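Local coordinates for protein phosphodiesterase (Salpingoeca rosetta, PDB 7D7P) that belongs to the cyclic nucleotide phosphodiesterase family, an all-helical protein of the HD superfamily that holds a zinc and a magnesium ion side by side, at residues T99-N104 / L144-D149; P105-R110 / A276-E281; A68-V73 / H111-L116. One frame throughout, in Å; residues are numbered along the deposited sequence.

Interaction 1: residues T99-N104 / L144-D149; sequences TQYNKN and LSHDLD. With ZN (zinc ion), chain G; MG (magnesium ion), chain H.
The ring of Y101 has L148 CA over one face, 4.2 Å from the ring centroid in a CH-pi contact, while the carbonyl oxygen of L144 sits at the ring's edge near its plane. CD2 of L148 reaches on to Y101 CE1 at 3.6 Å and also touches CB of Q100, the side chains of Y101 and L148 crossing at about a right angle. With CG beside the backbone N of Y101 (chi1 -84°), a ring whose CB starts off away from 144-149 swings its hydroxyl back into the turn. There Y101 OH donates to L144 O at 2.6 Å, from above the carbonyl plane, and accepts from D147 N at 3.1 Å. One phenol oxygen thus bridges two backbone groups near the end of helix 133-145, beside the His-Asp pair that gives the HD superfamily its name. H146 NE2 binds zinc at 2.2 Å, and the D147 carboxylate spans both metals, OD2 on zinc and OD1 on magnesium; H111 and D260 complete the protein ligands of the zinc. The imidazole of H146 carries D147 CB over one face, and the water bridging zinc and magnesium lies at its edge, in plane; NE2 on zinc and ND1 on A143 O together fix the ring's rotation. Further along, N102 ND2 donates to D149 OD1 at 3.1 Å, in the amide plane but above that of the carboxylate. Both groups have stronger partners outside, N102 in H150 O and D149 in H178. D149 N makes a weak bond to Q100 O.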
loop_
_atom_site.group_PDB
_atom_site.type_symbol
_atom_site.label_atom_id
_atom_site.label_comp_id
_atom_site.label_asym_id
_atom_site.label_seq_id
_atom_site.Cartn_x
_atom_site.Cartn_y
_atom_site.Cartn_z
ATOM N N THR A 99 22.020 29.348 -15.244
ATOM C CA THR A 99 21.872 29.561 -16.679
ATOM C C THR A 99 21.935 28.261 -17.467
ATOM O O THR A 99 21.542 28.244 -18.638
ATOM C CB THR A 99 22.942 30.525 -17.201
ATOM O OG1 THR A 99 24.245 29.993 -16.929
ATOM C CG2 THR A 99 22.805 31.887 -16.542
ATOM N N GLN A 100 22.424 27.179 -16.862
ATOM C CA GLN A 100 22.464 25.885 -17.528
ATOM C C GLN A 100 21.254 25.018 -17.207
ATOM O O GLN A 100 21.117 23.934 -17.782
ATOM C CB GLN A 100 23.746 25.136 -17.161
ATOM C CG GLN A 100 25.002 25.781 -17.719
ATOM C CD GLN A 100 25.196 25.500 -19.193
ATOM O OE1 GLN A 100 25.579 26.385 -19.959
ATOM N NE2 GLN A 100 24.934 24.263 -19.601
ATOM N N TYR A 101 20.388 25.457 -16.304
ATOM C CA TYR A 101 19.083 24.839 -16.155
ATOM C C TYR A 101 18.120 25.474 -17.147
ATOM O O TYR A 101 18.258 26.645 -17.514
ATOM C CB TYR A 101 18.562 24.987 -14.723
ATOM C CG TYR A 101 19.089 23.915 -13.792
ATOM C CD1 TYR A 101 20.302 24.073 -13.138
ATOM C CD2 TYR A 101 18.381 22.737 -13.585
ATOM C CE1 TYR A 101 20.795 23.091 -12.293
ATOM C CE2 TYR A 101 18.864 21.749 -12.743
ATOM C CZ TYR A 101 20.071 21.932 -12.099
ATOM O OH TYR A 101 20.560 20.954 -11.261
ATOM N N ASN A 102 17.156 24.683 -17.599
ATOM C CA ASN A 102 16.168 25.129 -18.567
ATOM C C ASN A 102 14.840 25.420 -17.878
ATOM O O ASN A 102 14.585 24.979 -16.753
ATOM C CB ASN A 102 15.992 24.079 -19.666
ATOM C CG ASN A 102 17.284 23.802 -20.410
ATOM O OD1 ASN A 102 17.934 24.724 -20.903
ATOM N ND2 ASN A 102 17.675 22.533 -20.477
ATOM N N LYS A 103 13.994 26.185 -18.569
ATOM C CA LYS A 103 12.727 26.650 -18.005
ATOM C C LYS A 103 11.645 25.572 -18.125
ATOM O O LYS A 103 10.598 25.754 -18.746
ATOM C CB LYS A 103 12.297 27.944 -18.686
ATOM N N ASN A 104 11.920 24.429 -17.505
ATOM C CA ASN A 104 10.959 23.341 -17.455
ATOM C C ASN A 104 9.967 23.566 -16.317
ATOM O O ASN A 104 10.252 24.301 -15.366
ATOM C CB ASN A 104 11.678 22.007 -17.266
ATOM C CG ASN A 104 12.660 21.708 -18.381
ATOM O OD1 ASN A 104 12.315 21.756 -19.563
ATOM N ND2 ASN A 104 13.899 21.403 -18.010
ATOM N N LEU A 144 23.013 20.639 -6.274
ATOM C CA LEU A 144 22.633 21.754 -7.137
ATOM C C LEU A 144 22.842 21.429 -8.611
ATOM O O LEU A 144 22.157 21.993 -9.471
ATOM C CB LEU A 144 23.432 22.998 -6.752
ATOM C CG LEU A 144 22.772 24.368 -6.876
ATOM C CD1 LEU A 144 21.341 24.360 -6.367
ATOM C CD2 LEU A 144 23.602 25.371 -6.104
ATOM N N SER A 145 23.763 20.519 -8.917
ATOM C CA SER A 145 24.140 20.192 -10.285
ATOM C C SER A 145 23.463 18.935 -10.815
ATOM O O SER A 145 23.706 18.559 -11.965
ATOM C CB SER A 145 25.662 20.010 -10.373
ATOM O OG SER A 145 26.354 21.159 -9.916
ATOM N N HIS A 146 22.616 18.283 -10.014
ATOM C CA HIS A 146 22.214 16.912 -10.317
ATOM C C HIS A 146 21.285 16.799 -11.522
ATOM O O HIS A 146 21.129 15.697 -12.053
ATOM C CB HIS A 146 21.548 16.278 -9.096
ATOM C CG HIS A 146 20.100 16.621 -8.956
ATOM N ND1 HIS A 146 19.667 17.823 -8.439
ATOM C CD2 HIS A 146 18.984 15.924 -9.274
ATOM C CE1 HIS A 146 18.347 17.849 -8.440
ATOM N NE2 HIS A 146 17.909 16.708 -8.940
ATOM N N ASP A 147 20.664 17.896 -11.963
ATOM C CA ASP A 147 19.731 17.846 -13.085
ATOM C C ASP A 147 20.080 18.877 -14.153
ATOM O O ASP A 147 19.190 19.383 -14.839
ATOM C CB ASP A 147 18.292 18.047 -12.610
ATOM C CG ASP A 147 17.556 16.736 -12.398
ATOM O OD1 ASP A 147 17.983 15.707 -12.962
ATOM O OD2 ASP A 147 16.543 16.737 -11.667
ATOM N N LEU A 148 21.366 19.191 -14.306
ATOM C CA LEU A 148 21.788 20.242 -15.228
ATOM C C LEU A 148 21.350 19.943 -16.659
ATOM O O LEU A 148 21.536 18.829 -17.159
ATOM C CB LEU A 148 23.305 20.406 -15.174
ATOM C CG LEU A 148 23.882 21.254 -14.039
ATOM C CD1 LEU A 148 25.346 20.911 -13.842
ATOM C CD2 LEU A 148 23.714 22.735 -14.338
ATOM N N ASP A 149 20.769 20.955 -17.312
ATOM C CA ASP A 149 20.372 20.892 -18.721
ATOM C C ASP A 149 19.314 19.821 -18.977
ATOM O O ASP A 149 19.231 19.260 -20.072
ATOM C CB ASP A 149 21.586 20.685 -19.634
ATOM C CG ASP A 149 21.287 21.000 -21.090
ATOM O OD1 ASP A 149 20.550 21.974 -21.356
ATOM O OD2 ASP A 149 21.788 20.266 -21.969
HETATM ZN ZN ZN G . 16.041 15.850 -9.720
HETATM MG MG MG H . 17.500 13.626 -12.623
HETATM O O HOH W 1 20.797 25.144 -21.447
HETATM O O HOH W 2 19.596 13.305 -11.939
HETATM O O HOH W 3 15.281 13.883 -12.986
HETATM O O HOH W 4 17.058 13.765 -10.630
HETATM O O HOH W 5 14.039 14.870 -10.547
HETATM O O HOH W 6 17.665 13.203 -14.612
#

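Interaction 2: residues P105-R110 / A276-E281; sequences PFHNWR and ARLQKE
P105 and R277 bring the two backbones closest, their CA atoms 5.0 Å apart, where an irregular run leading into helix 109-126 passes alongside helix 268-291. H107 is the centre of an inverse gamma turn, and N108 caps the helix that follows, OD1 bonding H111 N while ND2 bonds N104 O. E281 receives this bend with both carboxylate oxygens. OE2 accepts F106 N at 2.8 Å and H107 N at 2.9 Å, both arriving from the same face of the carboxylate; OE1 uses its syn lone pair for H107 ND1 at 2.8 Å, within the imidazole plane. The extended chain of R277 runs past P105 and places NH1 2.9 Å from P105 O, in the guanidinium plane and on a carbonyl lone pair. CD1 of L278 lies over one face of the F106 ring, 4.3 Å from its centroid, and also meets H107 CE1. F106, its CG anti to the backbone N (chi1 -175°), sets CD1 over the centre of the H107 ring, whereas H150 stacks on H107. The bond from ND1 fixes the turn of the imidazole, and a buried E281 carboxylate met by three N-H groups would probably stay ionised, tying the bend to helix 268-291.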
loop_
_atom_site.group_PDB
_atom_site.type_symbol
_atom_site.label_atom_id
_atom_site.label_comp_id
_atom_site.label_asym_id
_atom_site.label_seq_id
_atom_site.Cartn_x
_atom_site.Cartn_y
_atom_site.Cartn_z
ATOM N N PRO A 105 8.783 22.950 -16.398
ATOM C CA PRO A 105 7.827 23.073 -15.282
ATOM C C PRO A 105 8.340 22.487 -13.977
ATOM O O PRO A 105 8.125 23.081 -12.915
ATOM C CB PRO A 105 6.591 22.318 -15.797
ATOM C CG PRO A 105 6.718 22.342 -17.284
ATOM C CD PRO A 105 8.190 22.279 -17.568
ATOM N N PHE A 106 9.011 21.336 -14.023
ATOM C CA PHE A 106 9.523 20.684 -12.821
ATOM C C PHE A 106 11.039 20.712 -12.748
ATOM O O PHE A 106 11.606 21.204 -11.766
ATOM C CB PHE A 106 9.014 19.236 -12.743
ATOM C CG PHE A 106 9.408 18.522 -11.474
ATOM C CD1 PHE A 106 10.655 17.920 -11.352
ATOM C CD2 PHE A 106 8.529 18.448 -10.406
ATOM C CE1 PHE A 106 11.019 17.270 -10.191
ATOM C CE2 PHE A 106 8.887 17.794 -9.242
ATOM C CZ PHE A 106 10.134 17.205 -9.133
ATOM N N HIS A 107 11.732 20.172 -13.754
ATOM C CA HIS A 107 13.186 20.023 -13.697
ATOM C C HIS A 107 13.829 21.358 -14.060
ATOM O O HIS A 107 14.355 21.562 -15.157
ATOM C CB HIS A 107 13.653 18.899 -14.615
ATOM C CG HIS A 107 13.262 17.532 -14.142
ATOM N ND1 HIS A 107 12.130 16.884 -14.589
ATOM C CD2 HIS A 107 13.850 16.693 -13.256
ATOM C CE1 HIS A 107 12.040 15.703 -14.002
ATOM N NE2 HIS A 107 13.071 15.564 -13.188
ATOM N N ASN A 108 13.788 22.282 -13.101
ATOM C CA ASN A 108 14.264 23.642 -13.317
ATOM C C ASN A 108 15.205 24.073 -12.196
ATOM O O ASN A 108 15.561 23.269 -11.328
ATOM C CB ASN A 108 13.079 24.609 -13.427
ATOM C CG ASN A 108 12.075 24.442 -12.294
ATOM O OD1 ASN A 108 12.449 24.351 -11.124
ATOM N ND2 ASN A 108 10.790 24.401 -12.638
ATOM N N TRP A 109 15.602 25.348 -12.206
ATOM C CA TRP A 109 16.539 25.847 -11.201
ATOM C C TRP A 109 15.956 25.772 -9.798
ATOM O O TRP A 109 16.697 25.575 -8.828
ATOM C CB TRP A 109 16.941 27.282 -11.540
ATOM C CG TRP A 109 17.547 28.073 -10.405
ATOM C CD1 TRP A 109 16.986 29.140 -9.761
ATOM C CD2 TRP A 109 18.843 27.889 -9.817
ATOM N NE1 TRP A 109 17.843 29.622 -8.804
ATOM C CE2 TRP A 109 18.991 28.873 -8.817
ATOM C CE3 TRP A 109 19.889 26.990 -10.037
ATOM C CZ2 TRP A 109 20.138 28.976 -8.035
ATOM C CZ3 TRP A 109 21.029 27.093 -9.258
ATOM C CH2 TRP A 109 21.145 28.080 -8.270
ATOM N N ARG A 110 14.638 25.929 -9.663
ATOM C CA ARG A 110 14.035 25.860 -8.338
ATOM C C ARG A 110 14.017 24.432 -7.803
ATOM O O ARG A 110 14.116 24.230 -6.588
ATOM C CB ARG A 110 12.631 26.457 -8.373
ATOM C CG ARG A 110 12.649 27.975 -8.291
ATOM C CD ARG A 110 11.283 28.596 -8.527
ATOM N NE ARG A 110 11.273 30.007 -8.147
ATOM C CZ ARG A 110 11.775 30.988 -8.890
ATOM N NH1 ARG A 110 12.331 30.721 -10.065
ATOM N NH2 ARG A 110 11.722 32.241 -8.458
ATOM N N ALA A 276 1.872 18.491 -10.028
ATOM C CA ALA A 276 1.184 18.977 -11.219
ATOM C C ALA A 276 2.170 19.468 -12.270
ATOM O O ALA A 276 1.892 19.377 -13.471
ATOM C CB ALA A 276 0.204 20.090 -10.850
ATOM N N ARG A 277 3.322 19.989 -11.837
ATOM C CA ARG A 277 4.349 20.414 -12.782
ATOM C C ARG A 277 5.022 19.218 -13.443
ATOM O O ARG A 277 5.344 19.265 -14.635
ATOM C CB ARG A 277 5.378 21.293 -12.070
ATOM C CG ARG A 277 4.836 22.664 -11.715
ATOM C CD ARG A 277 5.743 23.419 -10.761
ATOM N NE ARG A 277 5.344 24.819 -10.655
ATOM C CZ ARG A 277 5.893 25.805 -11.356
ATOM N NH1 ARG A 277 6.869 25.543 -12.214
ATOM N NH2 ARG A 277 5.468 27.053 -11.200
ATOM N N LEU A 278 5.241 18.136 -12.689
ATOM C CA LEU A 278 5.814 16.931 -13.280
ATOM C C LEU A 278 4.851 16.295 -14.275
ATOM O O LEU A 278 5.272 15.805 -15.330
ATOM C CB LEU A 278 6.189 15.934 -12.183
ATOM C CG LEU A 278 6.929 14.677 -12.653
ATOM C CD1 LEU A 278 8.316 15.036 -13.176
ATOM C CD2 LEU A 278 7.017 13.635 -11.540
ATOM N N GLN A 279 3.555 16.288 -13.950
ATOM C CA GLN A 279 2.558 15.761 -14.876
ATOM C C GLN A 279 2.575 16.524 -16.196
ATOM O O GLN A 279 2.406 15.930 -17.266
ATOM C CB GLN A 279 1.168 15.822 -14.237
ATOM C CG GLN A 279 0.070 15.142 -15.047
ATOM C CD GLN A 279 -1.320 15.421 -14.498
ATOM O OE1 GLN A 279 -1.654 16.559 -14.173
ATOM N NE2 GLN A 279 -2.132 14.378 -14.385
ATOM N N LYS A 280 2.789 17.842 -16.138
ATOM C CA LYS A 280 2.863 18.635 -17.362
ATOM C C LYS A 280 4.037 18.203 -18.230
ATOM O O LYS A 280 3.923 18.156 -19.462
ATOM C CB LYS A 280 2.963 20.122 -17.019
ATOM C CG LYS A 280 2.731 21.042 -18.206
ATOM C CD LYS A 280 2.893 22.500 -17.814
ATOM C CE LYS A 280 1.705 23.333 -18.273
ATOM N NZ LYS A 280 1.988 24.792 -18.181
ATOM N N GLU A 281 5.177 17.885 -17.609
ATOM C CA GLU A 281 6.303 17.354 -18.368
ATOM C C GLU A 281 5.968 15.994 -18.968
ATOM O O GLU A 281 6.302 15.721 -20.128
ATOM C CB GLU A 281 7.540 17.256 -17.477
ATOM C CG GLU A 281 8.063 18.597 -17.004
ATOM C CD GLU A 281 9.429 18.498 -16.358
ATOM O OE1 GLU A 281 9.990 17.381 -16.307
ATOM O OE2 GLU A 281 9.941 19.542 -15.903
#

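Interaction 3: residues A68-V73 / H111-L116; sequences AVCVRV and HAVMVL. With ZN (zinc ion), chain G.
Helix 109-126, which supplies the zinc ligand H111 from one side, packs with another side against helix 63-76 in the all-helical phosphodiesterase fold. The two short segments run in the same general direction, their N-to-C directions 26° apart and their axes 10.5 Å apart at closest approach, and C70 and V113 bring the backbones nearest. No hydrogen bond crosses between them; the contact is made by the ends of apolar side chains. C70 is central to it. Its thiol, set beside the backbone N and anti to the carbonyl carbon (chi1 -62°), extends across to two residues about one turn apart on the facing helix: SG lies 3.8 Å from L116 CD2 and 4.0 Å from V113 CG2. The same L116 methyl also approaches CB and CA of C70, so this branch of the leucine rests against the base of the cysteine as well as its sulfur. One residue before and three after C70, valines meet the same partners. V69 CG1 faces V113 CG1 at 4.3 Å, and V73 CG1 faces L116 CD1 at 4.2 Å. L116 therefore divides its two methyls, CD2 going to C70 and CD1 to V73, whereas both V113 methyls approach the sulfur, CG2 more closely. The result is an apolar contact of methyls and one sulfur, at ordinary van der Waals separations. H111 takes no part in this interface; its NE2 binds zinc, and its ND1 is hydrogen-bonded to H262. Helix 133-145 closes over the same seam, with L140 touching both V73 and L116 and L144 reaching L116; helix 87-99 adds L94 against C70, and on the metal side of helix 109-126 V115 packs on L256 and A259 of helix 245-260.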
loop_
_atom_site.group_PDB
_atom_site.type_symbol
_atom_site.label_atom_id
_atom_site.label_comp_id
_atom_site.label_asym_id
_atom_site.label_seq_id
_atom_site.Cartn_x
_atom_site.Cartn_y
_atom_site.Cartn_z
ATOM N N ALA A 68 20.313 33.826 -2.160
ATOM C CA ALA A 68 20.659 33.963 -0.750
ATOM C C ALA A 68 20.574 32.626 -0.025
ATOM O O ALA A 68 21.376 32.348 0.876
ATOM C CB ALA A 68 19.747 34.994 -0.086
ATOM N N VAL A 69 19.610 31.783 -0.404
ATOM C CA VAL A 69 19.486 30.469 0.222
ATOM C C VAL A 69 20.711 29.616 -0.077
ATOM O O VAL A 69 21.272 28.972 0.820
ATOM C CB VAL A 69 18.190 29.774 -0.237
ATOM C CG1 VAL A 69 18.180 28.324 0.221
ATOM C CG2 VAL A 69 16.973 30.510 0.294
ATOM N N CYS A 70 21.148 29.598 -1.340
ATOM C CA CYS A 70 22.303 28.790 -1.713
ATOM C C CYS A 70 23.560 29.264 -0.996
ATOM O O CYS A 70 24.340 28.450 -0.487
ATOM C CB CYS A 70 22.502 28.831 -3.229
ATOM S SG CYS A 70 21.130 28.137 -4.185
ATOM N N VAL A 71 23.768 30.580 -0.936
ATOM C CA VAL A 71 24.939 31.121 -0.252
ATOM C C VAL A 71 24.865 30.833 1.242
ATOM O O VAL A 71 25.876 30.505 1.876
ATOM C CB VAL A 71 25.067 32.629 -0.536
ATOM C CG1 VAL A 71 26.186 33.236 0.301
ATOM C CG2 VAL A 71 25.304 32.872 -2.018
ATOM N N ARG A 72 23.671 30.949 1.831
ATOM C CA ARG A 72 23.525 30.708 3.262
ATOM C C ARG A 72 23.818 29.255 3.617
ATOM O O ARG A 72 24.383 28.977 4.682
ATOM C CB ARG A 72 22.120 31.093 3.725
ATOM C CG ARG A 72 21.962 32.559 4.072
ATOM C CD ARG A 72 20.630 32.822 4.762
ATOM N NE ARG A 72 20.560 32.229 6.097
ATOM C CZ ARG A 72 19.484 32.272 6.877
ATOM N NH1 ARG A 72 18.378 32.873 6.457
ATOM N NH2 ARG A 72 19.508 31.709 8.077
ATOM N N VAL A 73 23.430 28.315 2.752
ATOM C CA VAL A 73 23.739 26.909 3.002
ATOM C C VAL A 73 25.248 26.707 3.064
ATOM O O VAL A 73 25.771 26.075 3.990
ATOM C CB VAL A 73 23.094 26.012 1.931
ATOM C CG1 VAL A 73 23.645 24.594 2.030
ATOM C CG2 VAL A 73 21.580 26.008 2.074
ATOM N N HIS A 111 13.907 23.435 -8.685
ATOM C CA HIS A 111 14.049 22.049 -8.248
ATOM C C HIS A 111 15.457 21.782 -7.725
ATOM O O HIS A 111 15.633 21.073 -6.727
ATOM C CB HIS A 111 13.716 21.096 -9.396
ATOM C CG HIS A 111 14.039 19.662 -9.108
ATOM N ND1 HIS A 111 13.500 18.978 -8.040
ATOM C CD2 HIS A 111 14.845 18.782 -9.748
ATOM C CE1 HIS A 111 13.959 17.739 -8.034
ATOM N NE2 HIS A 111 14.778 17.594 -9.059
ATOM N N ALA A 112 16.470 22.342 -8.390
ATOM C CA ALA A 112 17.844 22.175 -7.927
ATOM C C ALA A 112 18.035 22.764 -6.534
ATOM O O ALA A 112 18.681 22.149 -5.677
ATOM C CB ALA A 112 18.814 22.819 -8.917
ATOM N N VAL A 113 17.484 23.956 -6.288
ATOM C CA VAL A 113 17.614 24.573 -4.970
ATOM C C VAL A 113 16.866 23.757 -3.923
ATOM O O VAL A 113 17.322 23.619 -2.781
ATOM C CB VAL A 113 17.123 26.032 -5.012
ATOM C CG1 VAL A 113 17.243 26.681 -3.636
ATOM C CG2 VAL A 113 17.906 26.820 -6.050
ATOM N N MET A 114 15.709 23.202 -4.298
ATOM C CA MET A 114 14.965 22.330 -3.390
ATOM C C MET A 114 15.794 21.119 -2.977
ATOM O O MET A 114 15.774 20.711 -1.810
ATOM C CB MET A 114 13.662 21.876 -4.052
ATOM C CG MET A 114 12.570 22.930 -4.074
ATOM S SD MET A 114 11.798 23.127 -2.461
ATOM C CE MET A 114 10.508 21.882 -2.530
ATOM N N VAL A 115 16.523 20.525 -3.922
ATOM C CA VAL A 115 17.328 19.353 -3.597
ATOM C C VAL A 115 18.553 19.757 -2.786
ATOM O O VAL A 115 18.986 19.029 -1.883
ATOM C CB VAL A 115 17.706 18.597 -4.884
ATOM C CG1 VAL A 115 18.662 17.447 -4.585
ATOM C CG2 VAL A 115 16.452 18.078 -5.561
ATOM N N LEU A 116 19.124 20.928 -3.081
ATOM C CA LEU A 116 20.232 21.428 -2.274
ATOM C C LEU A 116 19.792 21.670 -0.835
ATOM O O LEU A 116 20.461 21.240 0.112
ATOM C CB LEU A 116 20.799 22.712 -2.882
ATOM C CG LEU A 116 21.739 23.480 -1.945
ATOM C CD1 LEU A 116 23.017 22.692 -1.697
ATOM C CD2 LEU A 116 22.060 24.867 -2.483
HETATM ZN ZN ZN G . 16.041 15.850 -9.720
HETATM O O HOH W 4 17.058 13.765 -10.630
HETATM O O HOH W 5 14.039 14.870 -10.547
#

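In the fold
Interactions 1 and 3 each hold zinc ligands on their segments, and interaction 2 borders the site. Interaction 1 supplies H146 and D147 and interaction 3 supplies H111; H146 NE2 and H111 NE2 lie 3.3 Å apart because both bind the zinc, and two zinc-bound waters belong to both contacts. In interaction 2, H107 CD2 comes within 3.1 Å of D147 OD2. Its centre is about 12 Å from that of interaction 1 and about 17 Å from that of interaction 3. The run 99-110 passes directly from interaction 1 into interaction 2, and helix 109-126 then carries on into interaction 3. Between contacts, Y101 OH meets A112 CB at 3.5 Å, and W109 CZ2 approaches C70 SG at 4.1 Å.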